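Local coordinates for PipY (Synechococcus elongatus, PDB 5NLC), which binds pyridoxal 5'-phosphate and is probably involved in keeping the cell's supply of this vitamin B6 cofactor in balance, at residues Q170-A175 / V202-T207; W87-D92 / A206-V211; Q139-Q144 / P183-T188. One frame throughout, in Å; residues are numbered along the deposited sequence.

Contact 1 of 3, residues Q170-A175 / V202-T207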
loop_
_atom_site.group_PDB
_atom_site.type_symbol
_atom_site.label_atom_id
_atom_site.label_comp_id
_atom_site.label_asym_id
_atom_site.label_seq_id
_atom_site.Cartn_x
_atom_site.Cartn_y
_atom_site.Cartn_z
ATOM N N GLN A 170 2.403 -8.379 15.252
ATOM C CA GLN A 170 2.819 -7.159 15.938
ATOM C C GLN A 170 2.278 -5.965 15.245
ATOM O O GLN A 170 1.867 -5.046 15.934
ATOM C CB GLN A 170 4.312 -7.076 16.067
ATOM C CG GLN A 170 4.860 -5.920 16.903
ATOM C CD GLN A 170 6.364 -5.754 16.747
ATOM O OE1 GLN A 170 7.020 -6.409 15.873
ATOM N NE2 GLN A 170 6.924 -4.857 17.536
ATOM N N ALA A 171 2.285 -5.939 13.916
ATOM C CA ALA A 171 1.641 -4.861 13.163
ATOM C C ALA A 171 0.179 -4.728 13.461
ATOM O O ALA A 171 -0.276 -3.648 13.741
ATOM C CB ALA A 171 1.843 -5.056 11.685
ATOM N N ARG A 172 -0.548 -5.816 13.428
ATOM C CA ARG A 172 -1.961 -5.799 13.748
ATOM C C ARG A 172 -2.217 -5.250 15.130
ATOM O O ARG A 172 -3.084 -4.392 15.316
ATOM C CB ARG A 172 -2.578 -7.210 13.617
ATOM C CG ARG A 172 -4.043 -7.206 13.982
ATOM C CD ARG A 172 -4.705 -8.586 14.052
ATOM N NE ARG A 172 -4.165 -9.327 15.189
ATOM C CZ ARG A 172 -3.243 -10.268 15.120
ATOM N NH1 ARG A 172 -2.727 -10.664 13.953
ATOM N NH2 ARG A 172 -2.840 -10.872 16.250
ATOM N N THR A 173 -1.440 -5.725 16.085
ATOM C CA THR A 173 -1.557 -5.308 17.459
ATOM C C THR A 173 -1.320 -3.806 17.655
ATOM O O THR A 173 -2.129 -3.077 18.250
ATOM C CB THR A 173 -0.652 -6.241 18.305
ATOM O OG1 THR A 173 -1.200 -7.567 18.195
ATOM C CG2 THR A 173 -0.725 -5.872 19.727
ATOM N N PHE A 174 -0.224 -3.332 17.107
ATOM C CA PHE A 174 0.137 -1.919 17.154
ATOM C C PHE A 174 -0.888 -1.016 16.442
ATOM O O PHE A 174 -1.198 0.009 16.991
ATOM C CB PHE A 174 1.515 -1.757 16.546
ATOM C CG PHE A 174 2.113 -0.397 16.653
ATOM C CD1 PHE A 174 1.998 0.381 17.804
ATOM C CD2 PHE A 174 2.897 0.077 15.594
ATOM C CE1 PHE A 174 2.612 1.613 17.902
ATOM C CE2 PHE A 174 3.533 1.299 15.693
ATOM C CZ PHE A 174 3.421 2.064 16.849
ATOM N N ALA A 175 -1.386 -1.419 15.259
ATOM C CA ALA A 175 -2.399 -0.634 14.560
ATOM C C ALA A 175 -3.627 -0.468 15.444
ATOM O O ALA A 175 -4.197 0.652 15.505
ATOM C CB ALA A 175 -2.763 -1.194 13.188
ATOM N N VAL A 202 -2.376 -12.609 5.564
ATOM C CA VAL A 202 -3.809 -12.776 5.608
ATOM C C VAL A 202 -4.225 -13.387 6.951
ATOM O O VAL A 202 -5.164 -12.906 7.584
ATOM C CB VAL A 202 -4.308 -13.629 4.441
ATOM C CG1 VAL A 202 -5.744 -14.096 4.637
ATOM C CG2 VAL A 202 -4.108 -12.933 3.127
ATOM N N ALA A 203 -3.503 -14.413 7.415
ATOM C CA ALA A 203 -3.867 -15.047 8.684
ATOM C C ALA A 203 -3.700 -14.047 9.852
ATOM O O ALA A 203 -4.320 -14.230 10.872
ATOM C CB ALA A 203 -3.004 -16.296 8.933
ATOM N N GLU A 204 -2.847 -13.026 9.711
ATOM C CA GLU A 204 -2.670 -12.046 10.748
ATOM C C GLU A 204 -3.445 -10.742 10.518
ATOM O O GLU A 204 -3.221 -9.765 11.244
ATOM C CB GLU A 204 -1.220 -11.749 10.962
ATOM C CG GLU A 204 -0.378 -12.930 11.352
ATOM C CD GLU A 204 -0.794 -13.604 12.640
ATOM O OE1 GLU A 204 -1.349 -12.922 13.514
ATOM O OE2 GLU A 204 -0.608 -14.838 12.730
ATOM N N GLY A 205 -4.371 -10.747 9.579
ATOM C CA GLY A 205 -5.378 -9.695 9.482
ATOM C C GLY A 205 -5.083 -8.654 8.409
ATOM O O GLY A 205 -5.675 -7.569 8.441
ATOM N N ALA A 206 -4.169 -8.941 7.461
ATOM C CA ALA A 206 -3.948 -8.005 6.300
ATOM C C ALA A 206 -5.241 -7.664 5.604
ATOM O O ALA A 206 -6.116 -8.535 5.403
ATOM C CB ALA A 206 -3.002 -8.598 5.246
ATOM N N THR A 207 -5.375 -6.435 5.209
ATOM C CA THR A 207 -6.477 -6.048 4.346
ATOM C C THR A 207 -6.052 -5.769 2.891
ATOM O O THR A 207 -6.913 -5.732 2.013
ATOM C CB THR A 207 -7.214 -4.840 4.907
ATOM O OG1 THR A 207 -6.329 -3.715 4.972
ATOM C CG2 THR A 207 -7.845 -5.169 6.356
HETATM O O HOH W 1 -1.393 -13.394 16.267
#

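Contact 2 of 3, residues W87-D92 / A206-V211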
loop_
_atom_site.group_PDB
_atom_site.type_symbol
_atom_site.label_atom_id
_atom_site.label_comp_id
_atom_site.label_asym_id
_atom_site.label_seq_id
_atom_site.Cartn_x
_atom_site.Cartn_y
_atom_site.Cartn_z
ATOM N N TRP A 87 -3.943 5.721 -3.774
ATOM C CA TRP A 87 -3.364 5.221 -2.543
ATOM C C TRP A 87 -1.860 5.328 -2.601
ATOM O O TRP A 87 -1.220 4.951 -3.643
ATOM C CB TRP A 87 -3.664 3.720 -2.309
ATOM C CG TRP A 87 -5.043 3.434 -1.827
ATOM C CD1 TRP A 87 -6.136 3.383 -2.587
ATOM C CD2 TRP A 87 -5.469 3.147 -0.486
ATOM N NE1 TRP A 87 -7.247 3.121 -1.830
ATOM C CE2 TRP A 87 -6.856 2.947 -0.535
ATOM C CE3 TRP A 87 -4.820 3.061 0.746
ATOM C CZ2 TRP A 87 -7.630 2.712 0.611
ATOM C CZ3 TRP A 87 -5.586 2.741 1.882
ATOM C CH2 TRP A 87 -6.960 2.641 1.810
ATOM N N ILE A 88 -1.280 5.786 -1.492
ATOM C CA ILE A 88 0.167 5.788 -1.335
ATOM C C ILE A 88 0.468 5.017 -0.070
ATOM O O ILE A 88 0.096 5.468 1.016
ATOM C CB ILE A 88 0.726 7.235 -1.270
ATOM C CG1 ILE A 88 0.346 8.000 -2.511
ATOM C CG2 ILE A 88 2.228 7.172 -0.984
ATOM C CD1 ILE A 88 0.648 9.478 -2.442
ATOM N N HIS A 89 1.103 3.834 -0.203
ATOM C CA HIS A 89 1.316 2.928 0.954
ATOM C C HIS A 89 2.584 3.191 1.726
ATOM O O HIS A 89 2.722 2.722 2.841
ATOM C CB HIS A 89 1.296 1.465 0.501
ATOM C CG HIS A 89 -0.030 1.027 -0.027
ATOM N ND1 HIS A 89 -0.764 0.037 0.586
ATOM C CD2 HIS A 89 -0.759 1.425 -1.112
ATOM C CE1 HIS A 89 -1.882 -0.161 -0.103
ATOM N NE2 HIS A 89 -1.903 0.656 -1.142
ATOM N N SER A 90 3.511 3.975 1.204
ATOM C CA SER A 90 4.846 3.998 1.702
ATOM C C SER A 90 5.120 5.300 2.390
ATOM O O SER A 90 6.184 5.902 2.212
ATOM C CB SER A 90 5.795 3.829 0.527
ATOM O OG SER A 90 5.465 4.733 -0.548
ATOM N N VAL A 91 4.166 5.820 3.132
ATOM C CA VAL A 91 4.439 7.093 3.810
ATOM C C VAL A 91 5.277 6.823 5.035
ATOM O O VAL A 91 4.778 6.326 6.014
ATOM C CB VAL A 91 3.160 7.798 4.161
ATOM C CG1 VAL A 91 3.456 9.159 4.725
ATOM C CG2 VAL A 91 2.362 7.952 2.853
ATOM N N ASP A 92 6.562 7.093 4.934
ATOM C CA ASP A 92 7.528 6.627 5.906
ATOM C C ASP A 92 8.034 7.644 6.906
ATOM O O ASP A 92 8.905 7.338 7.731
ATOM C CB ASP A 92 8.712 6.001 5.149
ATOM C CG ASP A 92 9.490 7.032 4.328
ATOM O OD1 ASP A 92 8.956 7.941 3.695
ATOM O OD2 ASP A 92 10.693 6.927 4.341
ATOM N N ALA A 206 -4.169 -8.941 7.461
ATOM C CA ALA A 206 -3.948 -8.005 6.300
ATOM C C ALA A 206 -5.241 -7.664 5.604
ATOM O O ALA A 206 -6.116 -8.535 5.403
ATOM C CB ALA A 206 -3.002 -8.598 5.246
ATOM N N THR A 207 -5.375 -6.435 5.209
ATOM C CA THR A 207 -6.477 -6.048 4.346
ATOM C C THR A 207 -6.052 -5.769 2.891
ATOM O O THR A 207 -6.913 -5.732 2.013
ATOM C CB THR A 207 -7.214 -4.840 4.907
ATOM O OG1 THR A 207 -6.329 -3.715 4.972
ATOM C CG2 THR A 207 -7.845 -5.169 6.356
ATOM N N TRP A 208 -4.784 -5.481 2.641
ATOM C CA TRP A 208 -4.283 -5.253 1.295
ATOM C C TRP A 208 -3.080 -6.155 1.139
ATOM O O TRP A 208 -2.161 -5.998 1.921
ATOM C CB TRP A 208 -3.766 -3.819 1.113
ATOM C CG TRP A 208 -4.771 -2.736 1.077
ATOM C CD1 TRP A 208 -4.874 -1.729 1.990
ATOM C CD2 TRP A 208 -5.702 -2.405 0.012
ATOM N NE1 TRP A 208 -5.803 -0.798 1.571
ATOM C CE2 TRP A 208 -6.372 -1.215 0.393
ATOM C CE3 TRP A 208 -6.050 -2.994 -1.188
ATOM C CZ2 TRP A 208 -7.388 -0.645 -0.386
ATOM C CZ3 TRP A 208 -7.055 -2.395 -2.003
ATOM C CH2 TRP A 208 -7.728 -1.273 -1.575
ATOM N N ILE A 209 -3.077 -7.073 0.168
ATOM C CA ILE A 209 -1.887 -7.812 -0.176
ATOM C C ILE A 209 -1.405 -7.466 -1.600
ATOM O O ILE A 209 -2.183 -6.984 -2.408
ATOM C CB ILE A 209 -2.062 -9.344 -0.038
ATOM C CG1 ILE A 209 -3.140 -9.878 -0.987
ATOM C CG2 ILE A 209 -2.426 -9.666 1.408
ATOM C CD1 ILE A 209 -3.230 -11.367 -1.041
ATOM N N ARG A 210 -0.163 -7.781 -1.887
ATOM C CA ARG A 210 0.543 -7.348 -3.128
ATOM C C ARG A 210 1.012 -8.558 -3.862
ATOM O O ARG A 210 1.917 -9.241 -3.375
ATOM C CB ARG A 210 1.831 -6.499 -2.834
ATOM C CG ARG A 210 1.626 -5.381 -1.914
ATOM C CD ARG A 210 2.839 -4.482 -1.617
ATOM N NE ARG A 210 3.993 -5.051 -0.917
ATOM C CZ ARG A 210 4.031 -5.336 0.380
ATOM N NH1 ARG A 210 2.948 -5.203 1.154
ATOM N NH2 ARG A 210 5.158 -5.767 0.913
ATOM N N VAL A 211 0.466 -8.828 -5.044
ATOM C CA VAL A 211 0.871 -10.005 -5.798
ATOM C C VAL A 211 1.120 -9.641 -7.258
ATOM O O VAL A 211 0.414 -8.815 -7.804
ATOM C CB VAL A 211 -0.213 -11.099 -5.710
ATOM C CG1 VAL A 211 -0.382 -11.602 -4.288
ATOM C CG2 VAL A 211 -1.555 -10.520 -6.124
#

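Contact 3 of 3, residues Q139-Q144 / P183-T188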
loop_
_atom_site.group_PDB
_atom_site.type_symbol
_atom_site.label_atom_id
_atom_site.label_comp_id
_atom_site.label_asym_id
_atom_site.label_seq_id
_atom_site.Cartn_x
_atom_site.Cartn_y
_atom_site.Cartn_z
ATOM N N GLN A 139 -0.490 15.362 15.458
ATOM C CA GLN A 139 -0.282 16.201 14.304
ATOM C C GLN A 139 -0.752 15.503 13.020
ATOM O O GLN A 139 -1.343 16.133 12.126
ATOM C CB GLN A 139 1.185 16.581 14.186
ATOM C CG GLN A 139 1.594 17.647 15.200
ATOM C CD GLN A 139 1.719 17.131 16.595
ATOM O OE1 GLN A 139 2.248 16.006 16.801
ATOM N NE2 GLN A 139 1.239 17.941 17.604
ATOM N N LEU A 140 -0.527 14.182 12.943
ATOM C CA LEU A 140 -1.086 13.429 11.816
ATOM C C LEU A 140 -2.598 13.530 11.720
ATOM O O LEU A 140 -3.161 13.670 10.625
ATOM C CB LEU A 140 -0.688 11.966 11.903
ATOM C CG LEU A 140 0.789 11.743 11.628
ATOM C CD1 LEU A 140 1.220 10.394 12.164
ATOM C CD2 LEU A 140 1.103 11.829 10.146
ATOM N N SER A 141 -3.244 13.437 12.857
ATOM C CA SER A 141 -4.680 13.596 12.970
ATOM C C SER A 141 -5.224 14.941 12.516
ATOM O O SER A 141 -6.364 15.007 12.087
ATOM C CB SER A 141 -5.123 13.350 14.431
ATOM O OG SER A 141 -4.891 11.979 14.714
ATOM N N GLN A 142 -4.400 15.974 12.534
ATOM C CA GLN A 142 -4.807 17.292 12.044
ATOM C C GLN A 142 -4.530 17.604 10.602
ATOM O O GLN A 142 -4.834 18.709 10.149
ATOM C CB GLN A 142 -4.167 18.343 12.942
ATOM C CG GLN A 142 -4.737 18.160 14.340
ATOM C CD GLN A 142 -3.981 18.914 15.414
ATOM O OE1 GLN A 142 -2.832 19.351 15.223
ATOM N NE2 GLN A 142 -4.628 19.065 16.583
ATOM N N LEU A 143 -3.874 16.693 9.885
ATOM C CA LEU A 143 -3.686 16.856 8.460
ATOM C C LEU A 143 -5.069 16.745 7.802
ATOM O O LEU A 143 -5.773 15.758 7.997
ATOM C CB LEU A 143 -2.688 15.821 7.928
ATOM C CG LEU A 143 -1.247 15.974 8.398
ATOM C CD1 LEU A 143 -0.404 14.812 7.875
ATOM C CD2 LEU A 143 -0.593 17.305 8.037
ATOM N N GLN A 144 -5.504 17.785 7.119
ATOM C CA GLN A 144 -6.892 17.850 6.636
ATOM C C GLN A 144 -7.097 17.393 5.219
ATOM O O GLN A 144 -8.241 17.182 4.823
ATOM C CB GLN A 144 -7.361 19.312 6.672
ATOM C CG GLN A 144 -7.237 19.943 8.029
ATOM C CD GLN A 144 -8.194 19.329 9.025
ATOM O OE1 GLN A 144 -9.417 19.496 8.909
ATOM N NE2 GLN A 144 -7.653 18.607 10.014
ATOM N N PRO A 183 -8.629 8.521 17.748
ATOM C CA PRO A 183 -9.970 8.298 17.280
ATOM C C PRO A 183 -10.336 9.088 16.017
ATOM O O PRO A 183 -11.149 8.579 15.291
ATOM C CB PRO A 183 -10.863 8.679 18.509
ATOM C CG PRO A 183 -9.980 9.465 19.439
ATOM C CD PRO A 183 -8.605 8.885 19.175
ATOM N N GLN A 184 -9.719 10.238 15.709
ATOM C CA GLN A 184 -9.935 11.036 14.469
ATOM C C GLN A 184 -9.559 10.269 13.198
ATOM O O GLN A 184 -10.016 10.604 12.117
ATOM C CB GLN A 184 -9.133 12.394 14.465
ATOM C CG GLN A 184 -9.620 13.513 15.398
ATOM C CD GLN A 184 -9.002 14.899 15.120
ATOM O OE1 GLN A 184 -8.157 15.416 15.885
ATOM N NE2 GLN A 184 -9.419 15.507 14.013
ATOM N N LEU A 185 -8.660 9.287 13.315
ATOM C CA LEU A 185 -8.112 8.627 12.148
ATOM C C LEU A 185 -8.868 7.343 11.891
ATOM O O LEU A 185 -9.388 6.682 12.800
ATOM C CB LEU A 185 -6.680 8.304 12.370
ATOM C CG LEU A 185 -5.716 9.465 12.428
ATOM C CD1 LEU A 185 -4.314 8.902 12.636
ATOM C CD2 LEU A 185 -5.753 10.198 11.132
ATOM N N ARG A 186 -8.949 7.020 10.633
ATOM C CA ARG A 186 -9.750 5.908 10.176
ATOM C C ARG A 186 -8.819 4.806 9.854
ATOM O O ARG A 186 -8.775 4.382 8.678
ATOM C CB ARG A 186 -10.583 6.345 8.978
ATOM N N LEU A 187 -8.127 4.295 10.891
ATOM C CA LEU A 187 -7.026 3.343 10.761
ATOM C C LEU A 187 -7.410 1.900 10.562
ATOM O O LEU A 187 -6.926 1.071 11.266
ATOM C CB LEU A 187 -6.031 3.399 11.918
ATOM C CG LEU A 187 -5.118 4.570 12.112
ATOM C CD1 LEU A 187 -4.256 4.290 13.312
ATOM C CD2 LEU A 187 -4.232 4.822 10.889
ATOM N N THR A 188 -8.169 1.618 9.512
ATOM C CA THR A 188 -8.816 0.325 9.349
ATOM C C THR A 188 -7.965 -0.656 8.512
ATOM O O THR A 188 -8.319 -1.813 8.434
ATOM C CB THR A 188 -10.191 0.484 8.636
ATOM O OG1 THR A 188 -10.027 1.137 7.350
ATOM C CG2 THR A 188 -11.164 1.300 9.478
#

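Contact 1 of 3, residues Q170-A175 / V202-T207
Arg172 runs out extended, with CG anti to the backbone N (chi1 179°), and bends only at chi3, which turns its guanidinium toward Glu204; the glutamate chain folds at chi2 (-60°) and brings its carboxylate round to meet it. Their partnership joins helix 161-181 to the Schellman motif that closes helix 198-203, two neighbouring elements on the outer layer of a modified TIM barrel. In that motif Gly205, at positive phi, is the C' residue: its N bonds to Val202 O, and Ala206 N reaches back to Ala201 O. A CB on Gly205 would come tight against Arg172 CD and would also press on the preceding carbonyl oxygen.

Arg172 NH1 donates to two oxygens of the same residue. It forms a salt bridge with Glu204 OE1 at 2.7 Å, on the anti lone pair of that oxygen. Arg172 NH1 also reaches Glu204 O at 2.9 Å, with an N-H...O angle of 163°, coming from the side and tilted out of the carbonyl plane. Both oxygens lie near the guanidinium plane, OE1 on the NH2 side of NH1 and O on the NE side, and these two bonds resist rotation of the group. Leu190 touches the arginine from strand 189-191, while Gln165 and Phe168 pack on Glu204. A water bridges the pair, accepting from Arg172 NH2 at 2.9 Å and donating to Glu204 OE1 at 2.8 Å.

Contact 2 of 3, residues W87-D92 / A206-V211
Trp208 sets the edge of its indole over one face of Trp87, CZ2 standing 3.5 Å from Trp87 CZ2 and displaced toward the rim of that ring. This is a T-shaped pair: the five-membered ring of Trp208 and the six-membered ring of Trp87 have centroids 4.7 Å apart, with planes at 70°. The NE1 corner of Trp208 also comes over this ring, 3.6 Å from Trp87 CH2.

His89 then repeats the geometry with the roles changed. With CG anti to the carbonyl carbon (chi1 -65°), its imidazole is carried inward until His89 CE1 meets a face of Trp208, 4.0 Å from Trp208 CD1, the two planes lying at 76°. The middle ring thus offers an edge to one neighbour and a face to the other. Strands 87-91 and 208-211 are not adjacent in the parallel barrel, their nearest CA atoms (His89 and Trp208) being 9.9 Å apart, and the three aromatics meet across its interior, as the inward-facing residues of a TIM barrel do.

Both imidazole nitrogens of His89 are engaged in this buried setting, NE2 with His68 ND1 and ND1 with Ser191 OG, which fixes the rotation of the ring. His68 also stacks on Trp87 and meets Trp208 edge-to-face. Further along strand 208-211, Arg210 is a pyridoxal 5'-phosphate-binding residue, although this chain carries no cofactor.

Contact 3 of 3, residues Q139-Q144 / P183-T188
Gln184 opens the contact, extending its chain beyond CG toward the C-terminal end of helix 130-141. Gln184 CB passes 4.1 Å from Ser141 CB, and the amide carries on past the serine backbone. There Gln184 NE2 lies 3.6 Å from Ser141 O, too far to count as a hydrogen bond. On the other branch of the amide, Gln184 OE1 faces the methylene, 3.9 Å from Ser141 CB. The glutamine therefore lies against Ser141 by van der Waals contact.

Leu185 follows and turns inward. Leu185 CG stands 3.5 Å from Ser141 OG, with CD1 close to the same oxygen, while CD2 points to the helix backbone at Ser141 CA. With chi1 at -69°, CG lies anti to the carbonyl carbon, and the branched end is presented to the serine. The hydroxyl can tolerate this apolar neighbour because it is already hydrogen-bonded to Leu137 O, one turn back in its own helix. Beyond the serine, Leu185 also packs on Ile148 of strand 147-152, which Leu140 touches as well. An alanine at Leu185 would lack the branched end that meets the serine and Ile148, and would probably leave a gap between the helix end and the strand. Gln179 NE2 ties back the carbonyl of Leu185.

The chain next passes Arg186, whose O bonds to Arg149 NE, and reaches Leu187, the centre of an inverse gamma turn, whose side chain also rests on Ile148. Here the end of helix 130-141 packs on the connection from helix 161-181 to strand 189-191, an alpha-beta loop of the kind that leads from each outer helix of a TIM-type barrel to the next strand.

The three contacts trace a passage from barrel interior to periphery. The centre of contact 2 is about 1 Å from the centre of the chain, and this contact is wholly buried and built from aromatic rings; the centres of contacts 1 and 3 are about 14 and 17 Å from that point. Contact 1 is a surface contact governed by charge and a bridging water, whereas contact 3 is partly buried and relies on packing without a bond between its segments. Contacts 1 and 2 share Ala206 and Thr207, the link from helix 198-203 to strand 208-211. Helix 161-181 enters contact 1 directly, and the loop following it supplies contact 3; Thr207 CG2 packs 4.0 Å from Thr188 O.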